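Local atomic coordinates of beta-xylanase (Roseburia intestinalis L1-82, PDB entry 6SGF), a protein that binds xylan through this carbohydrate-binding module of family CBM86, one domain of a longer enzyme that probably cleaves internal beta-1,4-xylosidic linkages in xylans. Residues F9-L14 and G28-S33; K15-D20 and Q40-L45; V57-A62 and Y94-S99; P67-V72 and G108-E113. One frame throughout, in Å; residues are numbered along the deposited sequence.

Interaction 1 (F9-L14 and G28-S33)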
# COMPACT_ATOMS: atom_id res chain seq x y z
N PHE B 9 -3.10 0.93 -5.84
CA PHE B 9 -4.22 0.45 -5.04
C PHE B 9 -3.71 -0.47 -3.95
O PHE B 9 -3.20 -1.57 -4.25
CB PHE B 9 -5.24 -0.26 -5.92
CG PHE B 9 -5.66 0.53 -7.11
CD1 PHE B 9 -6.35 1.71 -6.95
CD2 PHE B 9 -5.34 0.10 -8.38
CE1 PHE B 9 -6.74 2.47 -8.06
CE2 PHE B 9 -5.72 0.85 -9.50
CZ PHE B 9 -6.43 2.03 -9.33
N THR B 10 -3.92 -0.08 -2.70
CA THR B 10 -3.63 -0.98 -1.60
C THR B 10 -4.74 -2.04 -1.51
O THR B 10 -5.79 -1.93 -2.16
CB THR B 10 -3.49 -0.23 -0.28
OG1 THR B 10 -4.67 0.52 0.02
CG2 THR B 10 -2.29 0.76 -0.33
N ALA B 11 -4.47 -3.11 -0.75
CA ALA B 11 -5.36 -4.26 -0.68
C ALA B 11 -6.79 -3.87 -0.32
O ALA B 11 -7.75 -4.37 -0.92
CB ALA B 11 -4.84 -5.29 0.32
N ASP B 12 -6.97 -2.95 0.63
CA ASP B 12 -8.33 -2.62 1.02
C ASP B 12 -9.12 -1.91 -0.07
O ASP B 12 -10.34 -1.78 0.07
CB ASP B 12 -8.36 -1.79 2.31
CG ASP B 12 -7.94 -0.35 2.13
OD1 ASP B 12 -7.06 -0.07 1.29
OD2 ASP B 12 -8.45 0.50 2.89
N GLN B 13 -8.48 -1.50 -1.16
CA GLN B 13 -9.21 -0.89 -2.27
C GLN B 13 -9.60 -1.89 -3.36
O GLN B 13 -10.34 -1.51 -4.27
CB GLN B 13 -8.36 0.22 -2.89
CG GLN B 13 -7.88 1.28 -1.94
CD GLN B 13 -7.04 2.33 -2.63
OE1 GLN B 13 -5.82 2.21 -2.75
NE2 GLN B 13 -7.69 3.38 -3.11
N LEU B 14 -9.17 -3.14 -3.25
CA LEU B 14 -9.38 -4.15 -4.28
C LEU B 14 -10.48 -5.08 -3.77
O LEU B 14 -10.32 -5.74 -2.75
CB LEU B 14 -8.08 -4.90 -4.56
CG LEU B 14 -6.96 -4.05 -5.15
CD1 LEU B 14 -5.68 -4.84 -5.20
CD2 LEU B 14 -7.38 -3.58 -6.55
N GLY B 28 -4.84 -5.03 6.83
CA GLY B 28 -4.64 -4.25 5.63
C GLY B 28 -4.11 -5.02 4.43
O GLY B 28 -3.80 -4.41 3.42
N GLN B 29 -4.03 -6.35 4.50
CA GLN B 29 -3.55 -7.17 3.40
C GLN B 29 -4.56 -8.24 3.03
O GLN B 29 -5.33 -8.72 3.87
CB GLN B 29 -2.22 -7.84 3.77
CG GLN B 29 -1.16 -6.80 4.11
CD GLN B 29 0.18 -7.42 4.49
OE1 GLN B 29 0.27 -8.63 4.73
NE2 GLN B 29 1.20 -6.58 4.59
N TRP B 30 -4.58 -8.63 1.76
CA TRP B 30 -5.37 -9.77 1.35
C TRP B 30 -4.54 -11.02 1.64
O TRP B 30 -3.53 -11.25 0.98
CB TRP B 30 -5.74 -9.67 -0.13
CG TRP B 30 -6.98 -8.89 -0.43
CD1 TRP B 30 -7.07 -7.70 -1.09
CD2 TRP B 30 -8.32 -9.24 -0.06
NE1 TRP B 30 -8.38 -7.29 -1.17
CE2 TRP B 30 -9.17 -8.22 -0.54
CE3 TRP B 30 -8.88 -10.32 0.64
CZ2 TRP B 30 -10.56 -8.25 -0.34
CZ3 TRP B 30 -10.27 -10.35 0.83
CH2 TRP B 30 -11.08 -9.32 0.33
N LYS B 31 -4.97 -11.82 2.63
CA LYS B 31 -4.26 -13.02 3.05
C LYS B 31 -4.88 -14.22 2.33
O LYS B 31 -6.09 -14.46 2.43
CB LYS B 31 -4.31 -13.19 4.58
CG LYS B 31 -3.68 -11.99 5.33
CD LYS B 31 -3.08 -12.31 6.66
CE LYS B 31 -2.42 -11.05 7.25
NZ LYS B 31 -1.04 -10.88 6.80
N LEU B 32 -4.06 -14.94 1.57
CA LEU B 32 -4.57 -15.98 0.70
C LEU B 32 -4.01 -17.34 1.11
O LEU B 32 -2.86 -17.45 1.56
CB LEU B 32 -4.19 -15.71 -0.77
CG LEU B 32 -4.39 -14.28 -1.28
CD1 LEU B 32 -3.83 -14.20 -2.71
CD2 LEU B 32 -5.83 -13.83 -1.21
N SER B 33 -4.85 -18.36 0.93
CA SER B 33 -4.47 -19.74 1.14
C SER B 33 -4.97 -20.59 -0.03
O SER B 33 -6.13 -20.50 -0.41
CB SER B 33 -5.03 -20.28 2.46
OG SER B 33 -4.28 -21.42 2.82
O HOH W 1 -4.84 -1.98 2.32

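Interaction 2 (K15-D20 and Q40-L45). With XYP (beta-D-xylopyranose), chain H.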
# COMPACT_ATOMS: atom_id res chain seq x y z
N LYS B 15 -11.56 -5.20 -4.53
CA LYS B 15 -12.68 -6.09 -4.15
C LYS B 15 -12.56 -7.41 -4.88
O LYS B 15 -12.22 -7.41 -6.01
CB LYS B 15 -14.01 -5.45 -4.51
CG LYS B 15 -14.64 -4.71 -3.36
CD LYS B 15 -14.28 -3.27 -3.32
CE LYS B 15 -14.76 -2.59 -2.06
NZ LYS B 15 -13.62 -2.11 -1.26
N VAL B 16 -12.85 -8.51 -4.21
CA VAL B 16 -12.73 -9.82 -4.82
C VAL B 16 -13.89 -10.02 -5.80
O VAL B 16 -15.06 -9.92 -5.44
CB VAL B 16 -12.71 -10.96 -3.78
CG1 VAL B 16 -12.73 -12.34 -4.51
CG2 VAL B 16 -11.47 -10.88 -2.89
N ALA B 17 -13.55 -10.32 -7.05
CA ALA B 17 -14.57 -10.63 -8.06
C ALA B 17 -14.91 -12.12 -8.08
O ALA B 17 -16.07 -12.51 -8.26
CB ALA B 17 -14.10 -10.20 -9.45
N TRP B 18 -13.90 -12.96 -7.88
CA TRP B 18 -14.04 -14.41 -7.99
C TRP B 18 -12.83 -15.01 -7.30
O TRP B 18 -11.74 -14.44 -7.35
CB TRP B 18 -14.10 -14.86 -9.45
CG TRP B 18 -14.45 -16.30 -9.70
CD1 TRP B 18 -15.70 -16.80 -9.95
CD2 TRP B 18 -13.54 -17.42 -9.79
NE1 TRP B 18 -15.64 -18.16 -10.19
CE2 TRP B 18 -14.33 -18.57 -10.10
CE3 TRP B 18 -12.18 -17.57 -9.63
CZ2 TRP B 18 -13.78 -19.84 -10.23
CZ3 TRP B 18 -11.62 -18.84 -9.77
CH2 TRP B 18 -12.43 -19.96 -10.08
N GLY B 19 -13.04 -16.11 -6.63
CA GLY B 19 -11.90 -16.80 -6.08
C GLY B 19 -12.19 -18.18 -5.55
O GLY B 19 -13.07 -18.34 -4.70
N ASP B 20 -11.43 -19.19 -5.98
CA ASP B 20 -11.54 -20.49 -5.33
C ASP B 20 -10.41 -20.74 -4.33
O ASP B 20 -10.41 -21.75 -3.62
CB ASP B 20 -11.60 -21.63 -6.36
CG ASP B 20 -10.49 -21.58 -7.40
OD1 ASP B 20 -9.57 -20.73 -7.35
OD2 ASP B 20 -10.55 -22.45 -8.31
N GLN B 40 -7.01 -19.68 -7.27
CA GLN B 40 -6.67 -18.31 -7.61
C GLN B 40 -7.74 -17.34 -7.08
O GLN B 40 -8.85 -17.74 -6.68
CB GLN B 40 -6.52 -18.14 -9.11
CG GLN B 40 -7.83 -18.31 -9.82
CD GLN B 40 -7.68 -18.30 -11.32
OE1 GLN B 40 -7.23 -17.32 -11.92
NE2 GLN B 40 -8.05 -19.40 -11.94
N VAL B 41 -7.37 -16.05 -7.11
CA VAL B 41 -8.27 -14.96 -6.76
C VAL B 41 -8.21 -13.94 -7.87
O VAL B 41 -7.15 -13.75 -8.49
CB VAL B 41 -7.90 -14.30 -5.41
CG1 VAL B 41 -8.89 -13.19 -5.05
CG2 VAL B 41 -7.86 -15.32 -4.33
N LYS B 42 -9.34 -13.32 -8.16
CA LYS B 42 -9.44 -12.25 -9.14
C LYS B 42 -10.03 -11.04 -8.44
O LYS B 42 -11.05 -11.16 -7.77
CB LYS B 42 -10.31 -12.66 -10.32
CG LYS B 42 -10.59 -11.50 -11.26
CD LYS B 42 -11.53 -11.94 -12.41
CE LYS B 42 -11.82 -10.82 -13.36
NZ LYS B 42 -12.73 -11.23 -14.48
N TRP B 43 -9.36 -9.88 -8.55
CA TRP B 43 -9.84 -8.65 -7.95
C TRP B 43 -10.20 -7.61 -9.02
O TRP B 43 -9.43 -7.39 -9.95
CB TRP B 43 -8.80 -8.01 -7.04
CG TRP B 43 -8.38 -8.71 -5.81
CD1 TRP B 43 -8.89 -8.56 -4.55
CD2 TRP B 43 -7.30 -9.63 -5.70
NE1 TRP B 43 -8.20 -9.36 -3.66
CE2 TRP B 43 -7.21 -10.02 -4.35
CE3 TRP B 43 -6.41 -10.19 -6.63
CZ2 TRP B 43 -6.26 -10.91 -3.90
CZ3 TRP B 43 -5.47 -11.08 -6.18
CH2 TRP B 43 -5.39 -11.43 -4.83
N THR B 44 -11.31 -6.91 -8.81
CA THR B 44 -11.70 -5.81 -9.66
C THR B 44 -11.01 -4.52 -9.23
O THR B 44 -10.83 -4.25 -8.04
CB THR B 44 -13.22 -5.60 -9.61
OG1 THR B 44 -13.90 -6.84 -9.86
CG2 THR B 44 -13.64 -4.56 -10.68
N LEU B 45 -10.62 -3.72 -10.22
CA LEU B 45 -10.01 -2.43 -9.93
C LEU B 45 -11.10 -1.40 -9.65
O LEU B 45 -12.20 -1.50 -10.19
CB LEU B 45 -9.16 -1.98 -11.11
CG LEU B 45 -7.96 -2.86 -11.50
CD1 LEU B 45 -7.24 -2.11 -12.62
CD2 LEU B 45 -7.08 -3.14 -10.28
C1 XYP H . -7.39 -22.19 -14.98
C2 XYP H . -6.58 -20.90 -14.85
C3 XYP H . -5.51 -20.87 -15.88
C4 XYP H . -4.72 -22.15 -15.93
C5 XYP H . -5.60 -23.41 -16.06
O2 XYP H . -7.49 -19.79 -14.90
O3 XYP H . -4.62 -19.76 -15.55
O4 XYP H . -3.84 -22.05 -17.06
O5 XYP H . -6.51 -23.39 -14.92
O HOH W 2 -12.01 -2.28 -6.30
O HOH W 3 -8.83 -21.79 -10.49

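Interaction 3 (V57-A62 and Y94-S99)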
# COMPACT_ATOMS: atom_id res chain seq x y z
N VAL B 57 2.76 -3.13 -14.49
CA VAL B 57 1.91 -3.43 -13.34
C VAL B 57 2.78 -4.16 -12.31
O VAL B 57 3.32 -5.23 -12.60
CB VAL B 57 0.70 -4.30 -13.73
CG1 VAL B 57 -0.19 -4.50 -12.52
CG2 VAL B 57 -0.13 -3.65 -14.87
N THR B 58 2.88 -3.60 -11.11
CA THR B 58 3.74 -4.17 -10.08
C THR B 58 2.89 -4.65 -8.90
O THR B 58 2.14 -3.87 -8.30
CB THR B 58 4.78 -3.15 -9.62
OG1 THR B 58 5.58 -2.77 -10.74
CG2 THR B 58 5.68 -3.76 -8.54
N PHE B 59 3.02 -5.93 -8.58
CA PHE B 59 2.33 -6.55 -7.46
C PHE B 59 3.31 -6.59 -6.30
O PHE B 59 4.41 -7.13 -6.43
CB PHE B 59 1.88 -7.98 -7.77
CG PHE B 59 0.91 -8.10 -8.91
CD1 PHE B 59 1.29 -7.81 -10.22
CD2 PHE B 59 -0.37 -8.53 -8.67
CE1 PHE B 59 0.40 -7.97 -11.27
CE2 PHE B 59 -1.25 -8.71 -9.69
CZ PHE B 59 -0.87 -8.42 -11.01
N GLN B 60 2.89 -6.05 -5.16
CA GLN B 60 3.65 -6.16 -3.92
C GLN B 60 3.01 -7.21 -3.03
O GLN B 60 1.80 -7.15 -2.75
CB GLN B 60 3.71 -4.81 -3.20
CG GLN B 60 4.56 -4.83 -1.93
CD GLN B 60 4.69 -3.44 -1.27
OE1 GLN B 60 3.99 -2.49 -1.61
NE2 GLN B 60 5.59 -3.34 -0.34
N VAL B 61 3.83 -8.16 -2.57
CA VAL B 61 3.39 -9.26 -1.74
C VAL B 61 4.22 -9.33 -0.46
O VAL B 61 5.29 -8.73 -0.33
CB VAL B 61 3.43 -10.61 -2.48
CG1 VAL B 61 2.54 -10.57 -3.71
CG2 VAL B 61 4.83 -10.97 -2.85
N ALA B 62 3.70 -10.10 0.50
CA ALA B 62 4.38 -10.32 1.77
C ALA B 62 4.08 -11.74 2.24
O ALA B 62 3.09 -12.33 1.85
CB ALA B 62 3.95 -9.27 2.82
N TYR B 94 6.89 -7.80 -7.90
CA TYR B 94 7.02 -8.41 -9.21
C TYR B 94 6.35 -7.53 -10.24
O TYR B 94 5.25 -7.04 -10.01
CB TYR B 94 6.36 -9.79 -9.26
CG TYR B 94 6.87 -10.80 -8.25
CD1 TYR B 94 8.00 -11.54 -8.52
CD2 TYR B 94 6.21 -11.03 -7.03
CE1 TYR B 94 8.48 -12.46 -7.62
CE2 TYR B 94 6.70 -11.95 -6.13
CZ TYR B 94 7.83 -12.67 -6.45
OH TYR B 94 8.35 -13.62 -5.61
N THR B 95 6.95 -7.41 -11.43
CA THR B 95 6.44 -6.52 -12.45
C THR B 95 6.02 -7.30 -13.68
O THR B 95 6.74 -8.19 -14.14
CB THR B 95 7.49 -5.47 -12.83
OG1 THR B 95 7.69 -4.59 -11.72
CG2 THR B 95 7.03 -4.66 -14.01
N ILE B 96 4.82 -7.00 -14.19
CA ILE B 96 4.36 -7.49 -15.48
C ILE B 96 4.26 -6.29 -16.41
O ILE B 96 3.68 -5.26 -16.03
CB ILE B 96 2.99 -8.19 -15.37
CG1 ILE B 96 3.11 -9.51 -14.61
CG2 ILE B 96 2.43 -8.47 -16.77
CD1 ILE B 96 1.74 -10.09 -14.30
N ASN B 97 4.78 -6.41 -17.63
CA ASN B 97 4.59 -5.35 -18.60
C ASN B 97 3.50 -5.79 -19.57
O ASN B 97 3.78 -6.57 -20.49
CB ASN B 97 5.90 -5.07 -19.33
CG ASN B 97 7.03 -4.69 -18.36
OD1 ASN B 97 7.90 -5.49 -18.03
ND2 ASN B 97 6.97 -3.47 -17.88
N PRO B 98 2.26 -5.35 -19.40
CA PRO B 98 1.13 -5.91 -20.16
C PRO B 98 0.99 -5.32 -21.55
O PRO B 98 1.49 -4.24 -21.85
CB PRO B 98 -0.07 -5.51 -19.31
CG PRO B 98 0.32 -4.14 -18.84
CD PRO B 98 1.80 -4.23 -18.54
N SER B 99 0.28 -6.04 -22.41
CA SER B 99 0.06 -5.57 -23.77
C SER B 99 -1.29 -6.10 -24.24
O SER B 99 -1.76 -7.15 -23.79
CB SER B 99 1.18 -5.99 -24.75
OG SER B 99 1.51 -7.37 -24.69

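Interaction 4 (P67-V72 and G108-E113). With XYP (beta-D-xylopyranose), chain H.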
# COMPACT_ATOMS: atom_id res chain seq x y z
N PRO B 67 5.56 -20.35 -4.79
CA PRO B 67 5.67 -19.57 -6.03
C PRO B 67 4.30 -19.15 -6.54
O PRO B 67 3.33 -19.89 -6.39
CB PRO B 67 6.37 -20.52 -7.01
CG PRO B 67 7.07 -21.55 -6.11
CD PRO B 67 6.17 -21.69 -4.93
N ILE B 68 4.21 -17.95 -7.12
CA ILE B 68 2.92 -17.42 -7.53
C ILE B 68 2.93 -17.06 -9.01
O ILE B 68 3.96 -16.77 -9.61
CB ILE B 68 2.46 -16.18 -6.70
CG1 ILE B 68 3.47 -15.01 -6.78
CG2 ILE B 68 2.21 -16.56 -5.29
CD1 ILE B 68 3.03 -13.80 -6.04
N SER B 69 1.72 -17.06 -9.58
CA SER B 69 1.43 -16.58 -10.92
C SER B 69 0.58 -15.32 -10.82
O SER B 69 -0.30 -15.22 -9.96
CB SER B 69 0.72 -17.68 -11.71
OG SER B 69 1.64 -18.76 -11.84
N LEU B 70 0.89 -14.34 -11.66
CA LEU B 70 0.26 -13.04 -11.63
C LEU B 70 -0.43 -12.79 -12.96
O LEU B 70 0.10 -13.13 -14.03
CB LEU B 70 1.28 -11.96 -11.33
CG LEU B 70 2.06 -12.18 -10.03
CD1 LEU B 70 3.21 -11.16 -9.96
CD2 LEU B 70 1.23 -12.10 -8.81
N LYS B 71 -1.61 -12.18 -12.90
CA LYS B 71 -2.44 -11.96 -14.08
C LYS B 71 -2.95 -10.53 -14.15
O LYS B 71 -3.38 -9.97 -13.14
CB LYS B 71 -3.66 -12.89 -14.08
CG LYS B 71 -3.33 -14.36 -14.11
CD LYS B 71 -4.63 -15.19 -14.11
CE LYS B 71 -4.40 -16.69 -14.20
NZ LYS B 71 -5.73 -17.34 -14.47
N VAL B 72 -2.95 -9.97 -15.35
CA VAL B 72 -3.57 -8.70 -15.67
C VAL B 72 -4.67 -8.99 -16.68
O VAL B 72 -4.40 -9.37 -17.82
CB VAL B 72 -2.57 -7.68 -16.20
CG1 VAL B 72 -3.26 -6.35 -16.45
CG2 VAL B 72 -1.44 -7.53 -15.23
N GLY B 108 -5.09 -10.71 -10.86
CA GLY B 108 -5.25 -11.96 -10.17
C GLY B 108 -3.92 -12.56 -9.72
O GLY B 108 -2.85 -12.21 -10.22
N ILE B 109 -4.03 -13.47 -8.75
CA ILE B 109 -2.93 -14.28 -8.25
C ILE B 109 -3.40 -15.72 -8.25
O ILE B 109 -4.53 -15.99 -7.84
CB ILE B 109 -2.48 -13.87 -6.84
CG1 ILE B 109 -1.94 -12.44 -6.84
CG2 ILE B 109 -1.45 -14.92 -6.32
CD1 ILE B 109 -1.53 -11.94 -5.41
N MET B 110 -2.55 -16.62 -8.74
CA MET B 110 -2.84 -18.05 -8.88
C MET B 110 -1.61 -18.86 -8.49
O MET B 110 -0.48 -18.37 -8.58
CB MET B 110 -3.25 -18.35 -10.33
CG MET B 110 -3.49 -19.79 -10.64
SD MET B 110 -3.92 -20.01 -12.40
CE MET B 110 -2.37 -19.77 -13.25
N ILE B 111 -1.80 -20.12 -8.09
CA ILE B 111 -0.67 -21.04 -7.91
C ILE B 111 -0.71 -22.12 -8.97
O ILE B 111 -1.78 -22.56 -9.40
CB ILE B 111 -0.62 -21.68 -6.50
CG1 ILE B 111 -1.90 -22.45 -6.19
CG2 ILE B 111 -0.33 -20.60 -5.45
CD1 ILE B 111 -1.61 -23.74 -5.42
N THR B 112 0.48 -22.58 -9.39
CA THR B 112 0.59 -23.69 -10.32
C THR B 112 1.09 -24.97 -9.66
O THR B 112 1.19 -26.00 -10.33
CB THR B 112 1.54 -23.36 -11.48
OG1 THR B 112 2.80 -22.95 -10.97
CG2 THR B 112 0.97 -22.25 -12.35
N GLU B 113 1.40 -24.93 -8.37
CA GLU B 113 1.86 -26.13 -7.67
C GLU B 113 0.79 -27.22 -7.66
O GLU B 113 -0.35 -27.00 -7.24
CB GLU B 113 2.25 -25.76 -6.25
CG GLU B 113 3.28 -26.62 -5.56
CD GLU B 113 4.67 -26.43 -6.15
OE1 GLU B 113 5.36 -25.42 -5.83
OE2 GLU B 113 5.05 -27.32 -6.94
C1 XYP H . -7.39 -22.19 -14.98
C2 XYP H . -6.58 -20.90 -14.85
C3 XYP H . -5.51 -20.87 -15.88
C4 XYP H . -4.72 -22.15 -15.93
C5 XYP H . -5.60 -23.41 -16.06
O2 XYP H . -7.49 -19.79 -14.90
O3 XYP H . -4.62 -19.76 -15.55
O4 XYP H . -3.84 -22.05 -17.06
O5 XYP H . -6.51 -23.39 -14.92
O HOH W 4 2.94 -20.28 -9.77
O HOH W 5 2.81 -22.36 -7.57

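Interaction 1 (F9-L14 and G28-S33)
A11 and Q29 bring the two backbones closest, their CA atoms 5.3 Å apart, where the chain leaving strand 6-10 curls through a 3-10 turn at 11-13 and passes the start of strand 29-34. A single water spans the gap beside them: it accepts from D12 N and donates to G28 O, at 2.9 Å from that carbonyl oxygen. The turn is pinned from within, since T10 OG1 donates to D12 OD1 and T10 N to Q13 OE1.

W30 carries the side-chain contact. Its CG stands anti to the carbonyl carbon (chi1 -87°), which turns the pyrrole edge of the indole to the turn. There NE1 donates to L14 O at 2.9 Å, in a bent bond (141°) with the oxygen near the ring plane, while A11 CB lies 3.6 Å from W30 CD1. A leucine in place of W30 has no N-H to offer and would probably leave L14 O without this donor and open a gap beside the A11 methyl.

Q29 NE2 reaches D27 O of the second subunit. Within the chain, the indole meets W43 of strand 40-50 at about 55° between ring planes, and L25 of strand 22-26 packs against both A11 and W30.

Interaction 2 (K15-D20 and Q40-L45)
D20 and Q40 each turn CG into the space between their own backbone N and carbonyl carbon (chi1 51° and 68°). In D20 this swings OD1 across to Q40 N at 2.8 Å; in Q40 the extended chain beyond CG then carries NE2 to O2 of a bound xylose, 3.0 Å away in a nearly straight bond. The strands are an antiparallel pair interrupted by a classic beta bulge: A17 and W18 both face K42, whose O takes a 2.7 Å bond from A17 N and a weak one from W18 N. K42 N returns a bond to W18 O.

A water between D20 OD2 and Q40 NE2 adds a link between the two side chains, and Q40 OE1 accepts from K71 NZ, so the amide is held at both ends. An alanine at D20 takes away both oxygens and would probably leave Q40 N without its acceptor and the sugar-binding amide freer to turn.

V16 spreads its two methyls: CG1 meets V41 CG1 at 4.0 Å, and CG2 lies 3.7 Å from W43 NE1. W18 presents its ring edge to Q40, with W18 CZ3 3.8 Å from Q40 CG.

Interaction 3 (V57-A62 and Y94-S99)
V57 and I96 open a regular antiparallel pairing in the six-stranded sheet of a beta-sandwich, where strand 93-96 lies beside strand 54-62. The axes of the two short strands run at 155° to each other and approach to 4.6 Å.

Backbone bonds come first. V57 and I96 exchange two, V57 N to I96 O and I96 N to V57 O, both 2.8 Å and nearly straight; F59 and Y94 form the second hydrogen-bonded pair, with F59 N 2.9 Å from Y94 O. Between them lies the non-hydrogen-bonded pair T58 and T95, where CA-H groups approach the same carbonyls: T58 CA is 3.2 Å from Y94 O.

The polar side-chain contact is confined to that middle pair. Both threonines set OG1 anti to the carbonyl carbon (chi1 -60° and -68°), and the two hydroxyls, on the same face of the sheet, meet at 3.0 Å between T58 OG1 and T95 OG1, a hydrogen bond that either could donate.

Apolar packing occupies the other face, which looks into the sandwich. F59 CE1 touches I96 CD1 at 3.9 Å as the ring and the aliphatic chain pass at a slant, and both residues, with Y94, lie on L70 of the opposing sheet. The hydroxyl of Y94 is engaged beyond this pairing by Q64 OE1 and Q91 N. At one end V57 CG2 meets P98 CG, the side chains crossing at about a right angle; at the other, V61 comes to the edge of the Y94 ring, near its plane, with V61 CG2 3.9 Å from Y94 CE2.

Interaction 4 (P67-V72 and G108-E113)
K71 and M110 meet at a bound xylose, the lysine at its O2/O3 edge and the thioether over one face near the rim; with S69, on the same face of the sheet, they have the largest buried areas of the contact. K71 is extended beyond CG, and its NZ reaches O3 of the sugar at 2.9 Å and, more weakly, O2. A salt bridge to D78, which also bonds the xylose, probably helps to hold the ammonium group in place. Across the strands, M110 CE lies 3.8 Å from K71 CE. M110 begins with CG anti to the backbone N and bends only at its last torsion (chi3 74°), which leaves both SD and CE 3.2 Å from xylose O3.

The two segments are neighbouring antiparallel strands of the five-stranded sheet whose outer face contributes to the glycan pocket. On its inner face L70 and I109 run alongside each other in the same direction, with L70 CD2 3.7 Å from I109 CG1.

S69 is paired with M110 through S69 N to M110 O, a 2.7 Å bond close to straight, and the return bond from M110 N. Its hydroxyl touches the methyl of T112 and shares a water with that residue: the water is 2.9 Å from S69 OG and equally far from T112 OG1.

In the fold
Along the chain the four contacts fall into two interleaved pairs: the segments of interactions 1 and 2 alternate and close before those of interactions 3 and 4, which alternate in turn. Each pair also spans the two sheets of the sandwich. Interactions 2 and 4, with centres about 12 Å apart, belong to the five-stranded sheet, where strands 40-50 and 103-110 are neighbours, and both reach the same xylose. Interaction 3 lies in the six-stranded sheet and meets interaction 4 across the apolar core, their centres about 11 Å apart. Interaction 1 links that second sheet to the turn feeding strand 15-19. The centres of interactions 1 and 2 are about 11 Å apart. The sugar thus sits on one sheet, while interactions 1 and 3 both touch the second subunit.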